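Local coordinates for sulfotransferase (Mycobacterium tuberculosis, PDB 2ZQ5), which probably catalyses transfer of a sulfuryl group from the donor nucleotide PAPS to an acceptor molecule, at residues E170-E173 and C174-L177; F237-D240 and A241-A244; Y370-V374 and E375-E379. One frame throughout, in Å; residues are numbered along the deposited sequence.

Contact 1. Residues E170-E173 and C174-L177; sequences ELEE and CWQL
Glu173 and Gln176 span a tight turn with helical backbone angles at the two residues between them: the amide N of Gln176 donates to Glu173 O over 3.2 Å, and the succeeding bond from Leu177 N to Cys174 O carries the chain into the short helix 175-178. The same turn sets the side chains of Glu172 and Gln176 against each other. Glu172 folds back at its second torsion (chi2 -68°) and presents OE1 to Gln176 NE2 at 3.0 Å. That amide N-H comes in from well above the carboxylate, 62° out of its plane, and Glu126 takes a second bond from the same nitrogen, so that one amide joins two acidic groups. The other oxygen of Glu172 is gripped twice: OE2 accepts from the backbone N of Glu173 at 2.8 Å through its anti lone pair, and also accepts from a water. This water takes the indole N-H in turn, with Trp175 NE1 3.0 Å from its oxygen, linking a carboxylate to a ring that stands almost perpendicular to it. At the same indole edge, in the ring plane, lies Glu173 OE1, 3.1 Å from Trp175 NE1; the firm partner of this acid is Lys231, which forms a salt bridge with OE2. Meanwhile the CG of Gln176 sits over one face of the indole, near the rim, 3.7 Å above the plane. Contacts with neighbouring backbone extend the network, since Glu172 bonds to Leu120 and Cys174 to Lys231. The arrangement is that of a polar helix start held at the ends of two neighbouring parallel strands, 117-119 and 227-231, consistent with the P-loop-like sulfotransferase fold.

Contact 2. Residues F237-D240 and A241-A244; sequences FALD and ALMA
Ala238 stands at the N-cap of helix 239-245, and its carbonyl starts the regular bonding: Leu242 N donates to Ala238 O at 2.9 Å, nearly in line with the carbonyl bond. One residue on, Met243 N reaches Leu239 O at 2.8 Å in the straightest of the three bonds (N-H...O 169°). Ala244 N then meets Asp240 O at 2.9 Å with a more bent N-H, at 147°. Three successive carbonyls are thus satisfied by amides four residues further along, the signature of an alpha helix. The next carbonyl, that of Ala241, also receives a side-chain partner, the hydroxyl of Thr245. The carboxylate of Asp240 turns instead to the surroundings, where OD1 is held by the hydroxyl of Tyr307 and by a salt bridge to Lys306. The other side chains are apolar. Leu239 and Met243 run side by side in the same direction, with Leu239 CD1 3.9 Å from Met243 CG; with CG anti to the backbone N (chi1 -177°), the leucine directs CD1 forward along the helix to this neighbour. Met243 CG also lies 3.3 Å from Leu239 O, so the methionine flanks the very carbonyl that its own amide uses. Ala238 and Ala241 bring their methyls to 4.3 Å, CB to CB, and both pack on Trp205 and Tyr209, while Leu239 meets Phe300 and Arg304 of helix 282-304. Chemically, three carbonyls and three amides pair within the helix, apolar side chains pack on helices 206-219 and 282-304 and on adjoining loops, and the Asp240 carboxylate ties the helix to Tyr307 and Lys306.

Contact 3. Residues Y370-V374 and E375-E379; sequences YGLTV and EMVKE
With chi1 at 64°, Thr373 places OG1 between its own backbone N and carbonyl carbon, facing Met376, and the hydroxyl oxygen accepts from Met376 N at 3.0 Å. This is a threonine N-cap, and Thr373 closes the start of helix 374-380 twice over: its carbonyl O also takes the amide of Val377 at 3.2 Å, the first of the helical bonds. Lys378 N to Val374 O, at 3.0 Å, is the next. The residues flanking the capped turn form a hydrophobic staple, in which Leu372, just before the cap, meets Val377 (CD1 to CG2 4.4 Å). Both lean on Met290 of helix 282-304, so the staple also seats the helix start on the protein body. Across the cap, Met376 keeps its chain extended at chi2 (170°) and then bends at chi3, with its sulfur alongside Thr373. On another side of the turn the aliphatic part of Lys378 passes Val374, and both touch Glu259. The Met376 chain crosses that of Leu372 at about a right angle, its terminal CE 3.9 Å from Leu372 CD2.

The three contacts follow one another along the chain without touching. Contacts 1 and 2 are neighbours, their centres about 17 Å apart and their nearest atoms about 8 Å. Lys231, at the end of strand 227-231, bonds to contact 1 and lies only a few residues before contact 2. Helix 206-219 touches both. Contact 3 is peripheral, with its centre about 31 Å from that of contact 1 and 30 Å from that of contact 2, yet helix 282-304 packs against both contacts 2 and 3. The weak, long ion pair of Glu170 with Arg109, on the helix that follows strand 94-97, is consistent with contact 1 lying near the donor-binding region expected there.

Contact 1. Residues E170-E173 and C174-L177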
# COMPACT_ATOMS: atom_id res chain seq x y z
N GLU A 170 -0.73 3.65 13.80
CA GLU A 170 0.41 3.18 13.02
C GLU A 170 0.37 3.71 11.59
O GLU A 170 -0.70 4.03 11.07
CB GLU A 170 0.45 1.66 13.00
CG GLU A 170 0.88 1.01 14.30
CD GLU A 170 0.97 -0.50 14.19
OE1 GLU A 170 -0.09 -1.16 14.11
OE2 GLU A 170 2.10 -1.03 14.18
N LEU A 171 1.53 3.78 10.95
CA LEU A 171 1.61 4.26 9.57
C LEU A 171 1.20 3.18 8.58
O LEU A 171 1.66 2.04 8.66
CB LEU A 171 3.02 4.76 9.26
CG LEU A 171 3.55 5.89 10.15
CD1 LEU A 171 4.89 6.37 9.62
CD2 LEU A 171 2.56 7.05 10.18
N GLU A 172 0.32 3.55 7.66
CA GLU A 172 -0.20 2.65 6.64
C GLU A 172 0.45 2.84 5.27
O GLU A 172 1.03 3.89 4.98
CB GLU A 172 -1.71 2.84 6.49
CG GLU A 172 -2.57 1.78 7.17
CD GLU A 172 -2.46 0.42 6.51
OE1 GLU A 172 -3.34 -0.43 6.77
OE2 GLU A 172 -1.50 0.18 5.74
N GLU A 173 0.30 1.82 4.43
CA GLU A 173 0.84 1.85 3.07
C GLU A 173 -0.11 2.58 2.13
O GLU A 173 -1.32 2.67 2.38
CB GLU A 173 1.06 0.43 2.57
CG GLU A 173 2.09 -0.36 3.35
CD GLU A 173 2.31 -1.73 2.76
OE1 GLU A 173 1.30 -2.41 2.49
OE2 GLU A 173 3.48 -2.12 2.56
N CYS A 174 0.44 3.06 1.02
CA CYS A 174 -0.34 3.82 0.04
C CYS A 174 -1.49 3.09 -0.63
O CYS A 174 -2.39 3.74 -1.16
CB CYS A 174 0.59 4.39 -1.03
SG CYS A 174 1.92 5.45 -0.38
N TRP A 175 -1.49 1.75 -0.61
CA TRP A 175 -2.60 1.04 -1.24
C TRP A 175 -3.92 1.42 -0.58
O TRP A 175 -4.97 1.33 -1.19
CB TRP A 175 -2.41 -0.49 -1.21
CG TRP A 175 -2.43 -1.10 0.16
CD1 TRP A 175 -1.34 -1.38 0.94
CD2 TRP A 175 -3.58 -1.49 0.91
NE1 TRP A 175 -1.75 -1.92 2.14
CE2 TRP A 175 -3.12 -2.00 2.15
CE3 TRP A 175 -4.96 -1.45 0.66
CZ2 TRP A 175 -3.99 -2.47 3.13
CZ3 TRP A 175 -5.83 -1.93 1.65
CH2 TRP A 175 -5.33 -2.43 2.87
N GLN A 176 -3.85 1.87 0.68
CA GLN A 176 -5.06 2.27 1.39
C GLN A 176 -5.69 3.49 0.72
O GLN A 176 -6.88 3.74 0.87
CB GLN A 176 -4.75 2.56 2.86
CG GLN A 176 -4.60 1.31 3.70
CD GLN A 176 -5.93 0.81 4.25
OE1 GLN A 176 -6.95 0.81 3.56
NE2 GLN A 176 -5.92 0.37 5.50
N LEU A 177 -4.88 4.25 -0.01
CA LEU A 177 -5.39 5.41 -0.73
C LEU A 177 -5.66 5.03 -2.19
O LEU A 177 -6.71 5.37 -2.73
CB LEU A 177 -4.39 6.57 -0.70
CG LEU A 177 -4.12 7.23 0.66
CD1 LEU A 177 -3.06 8.29 0.49
CD2 LEU A 177 -5.41 7.85 1.21
O HOH W 1 -0.89 -2.46 4.95

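Contact 2. Residues F237-D240 and A241-A244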
# COMPACT_ATOMS: atom_id res chain seq x y z
N PHE A 237 6.05 -0.39 -9.53
CA PHE A 237 5.33 -0.50 -10.80
C PHE A 237 4.92 0.82 -11.44
O PHE A 237 4.71 0.88 -12.66
CB PHE A 237 4.04 -1.31 -10.59
CG PHE A 237 4.25 -2.69 -10.04
CD1 PHE A 237 4.22 -3.80 -10.89
CD2 PHE A 237 4.42 -2.90 -8.67
CE1 PHE A 237 4.37 -5.09 -10.38
CE2 PHE A 237 4.58 -4.18 -8.16
CZ PHE A 237 4.55 -5.28 -9.02
N ALA A 238 4.80 1.86 -10.63
CA ALA A 238 4.32 3.15 -11.12
C ALA A 238 5.26 4.32 -10.93
O ALA A 238 4.81 5.44 -10.68
CB ALA A 238 2.98 3.45 -10.45
N LEU A 239 6.55 4.08 -11.07
CA LEU A 239 7.51 5.15 -10.88
C LEU A 239 7.28 6.34 -11.81
O LEU A 239 7.43 7.49 -11.38
CB LEU A 239 8.94 4.63 -11.04
CG LEU A 239 10.02 5.67 -10.79
CD1 LEU A 239 9.89 6.24 -9.38
CD2 LEU A 239 11.39 5.03 -10.99
N ASP A 240 6.93 6.10 -13.07
CA ASP A 240 6.70 7.22 -13.97
C ASP A 240 5.55 8.09 -13.47
O ASP A 240 5.62 9.32 -13.53
CB ASP A 240 6.42 6.76 -15.40
CG ASP A 240 7.64 6.15 -16.07
OD1 ASP A 240 8.76 6.67 -15.87
OD2 ASP A 240 7.48 5.16 -16.82
N ALA A 241 4.48 7.46 -12.99
CA ALA A 241 3.33 8.21 -12.48
C ALA A 241 3.73 8.95 -11.22
O ALA A 241 3.31 10.09 -10.99
CB ALA A 241 2.17 7.26 -12.19
N LEU A 242 4.54 8.30 -10.40
CA LEU A 242 5.01 8.89 -9.16
C LEU A 242 5.81 10.16 -9.46
O LEU A 242 5.54 11.22 -8.89
CB LEU A 242 5.87 7.87 -8.40
CG LEU A 242 6.31 8.18 -6.97
CD1 LEU A 242 6.76 6.88 -6.31
CD2 LEU A 242 7.43 9.21 -6.95
N MET A 243 6.77 10.06 -10.37
CA MET A 243 7.59 11.22 -10.72
C MET A 243 6.79 12.31 -11.44
O MET A 243 7.09 13.50 -11.29
CB MET A 243 8.79 10.80 -11.57
CG MET A 243 9.73 9.82 -10.88
SD MET A 243 10.37 10.42 -9.30
CE MET A 243 11.79 11.35 -9.84
N ALA A 244 5.78 11.93 -12.21
CA ALA A 244 4.98 12.93 -12.91
C ALA A 244 4.17 13.74 -11.89
O ALA A 244 3.96 14.94 -12.05
CB ALA A 244 4.04 12.26 -13.91

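Contact 3. Residues Y370-V374 and E375-E379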
# COMPACT_ATOMS: atom_id res chain seq x y z
N TYR A 370 5.48 -24.18 -2.56
CA TYR A 370 4.87 -23.30 -3.54
C TYR A 370 5.32 -23.60 -4.96
O TYR A 370 5.29 -22.74 -5.84
CB TYR A 370 5.17 -21.85 -3.15
CG TYR A 370 4.75 -21.58 -1.73
CD1 TYR A 370 3.41 -21.48 -1.39
CD2 TYR A 370 5.70 -21.54 -0.71
CE1 TYR A 370 3.01 -21.36 -0.06
CE2 TYR A 370 5.31 -21.42 0.63
CZ TYR A 370 3.96 -21.33 0.94
OH TYR A 370 3.57 -21.25 2.26
N GLY A 371 5.74 -24.85 -5.18
CA GLY A 371 6.17 -25.31 -6.49
C GLY A 371 7.41 -24.65 -7.04
O GLY A 371 7.60 -24.61 -8.26
N LEU A 372 8.28 -24.17 -6.16
CA LEU A 372 9.48 -23.50 -6.60
C LEU A 372 10.77 -24.12 -6.09
O LEU A 372 10.77 -24.86 -5.11
CB LEU A 372 9.45 -22.04 -6.13
CG LEU A 372 8.21 -21.21 -6.49
CD1 LEU A 372 8.29 -19.86 -5.79
CD2 LEU A 372 8.12 -21.03 -7.99
N THR A 373 11.86 -23.81 -6.78
CA THR A 373 13.18 -24.27 -6.38
C THR A 373 13.98 -22.99 -6.22
O THR A 373 13.63 -21.94 -6.78
CB THR A 373 13.88 -25.13 -7.45
OG1 THR A 373 14.12 -24.35 -8.62
CG2 THR A 373 13.03 -26.34 -7.80
N VAL A 374 15.07 -23.05 -5.46
CA VAL A 374 15.89 -21.87 -5.26
C VAL A 374 16.47 -21.43 -6.61
O VAL A 374 16.64 -20.24 -6.86
CB VAL A 374 17.04 -22.15 -4.25
CG1 VAL A 374 17.98 -23.21 -4.80
CG2 VAL A 374 17.78 -20.87 -3.94
N GLU A 375 16.75 -22.40 -7.49
CA GLU A 375 17.28 -22.10 -8.81
C GLU A 375 16.29 -21.27 -9.62
O GLU A 375 16.67 -20.32 -10.31
CB GLU A 375 17.61 -23.38 -9.58
CG GLU A 375 18.79 -24.20 -9.06
CD GLU A 375 18.48 -24.96 -7.78
OE1 GLU A 375 17.30 -25.31 -7.56
OE2 GLU A 375 19.42 -25.21 -7.00
N MET A 376 15.01 -21.64 -9.55
CA MET A 376 13.98 -20.92 -10.28
C MET A 376 13.90 -19.47 -9.84
O MET A 376 13.77 -18.56 -10.66
CB MET A 376 12.61 -21.57 -10.08
CG MET A 376 12.43 -22.89 -10.81
SD MET A 376 10.93 -23.75 -10.31
CE MET A 376 9.67 -22.78 -11.15
N VAL A 377 13.99 -19.23 -8.53
CA VAL A 377 13.90 -17.87 -8.03
C VAL A 377 15.12 -17.04 -8.42
O VAL A 377 14.99 -15.90 -8.85
CB VAL A 377 13.72 -17.85 -6.50
CG1 VAL A 377 13.46 -16.43 -6.02
CG2 VAL A 377 12.56 -18.74 -6.10
N LYS A 378 16.32 -17.62 -8.29
CA LYS A 378 17.53 -16.88 -8.66
C LYS A 378 17.52 -16.54 -10.14
O LYS A 378 17.99 -15.48 -10.55
CB LYS A 378 18.78 -17.69 -8.32
CG LYS A 378 19.07 -17.77 -6.82
CD LYS A 378 20.37 -18.50 -6.53
CE LYS A 378 20.29 -19.97 -6.91
NZ LYS A 378 21.55 -20.70 -6.58
N GLU A 379 16.96 -17.44 -10.95
CA GLU A 379 16.87 -17.23 -12.39
C GLU A 379 15.88 -16.11 -12.74
O GLU A 379 16.22 -15.19 -13.48
CB GLU A 379 16.44 -18.54 -13.07
CG GLU A 379 15.96 -18.39 -14.52
CD GLU A 379 17.09 -18.27 -15.53
OE1 GLU A 379 18.27 -18.11 -15.12
OE2 GLU A 379 16.80 -18.33 -16.74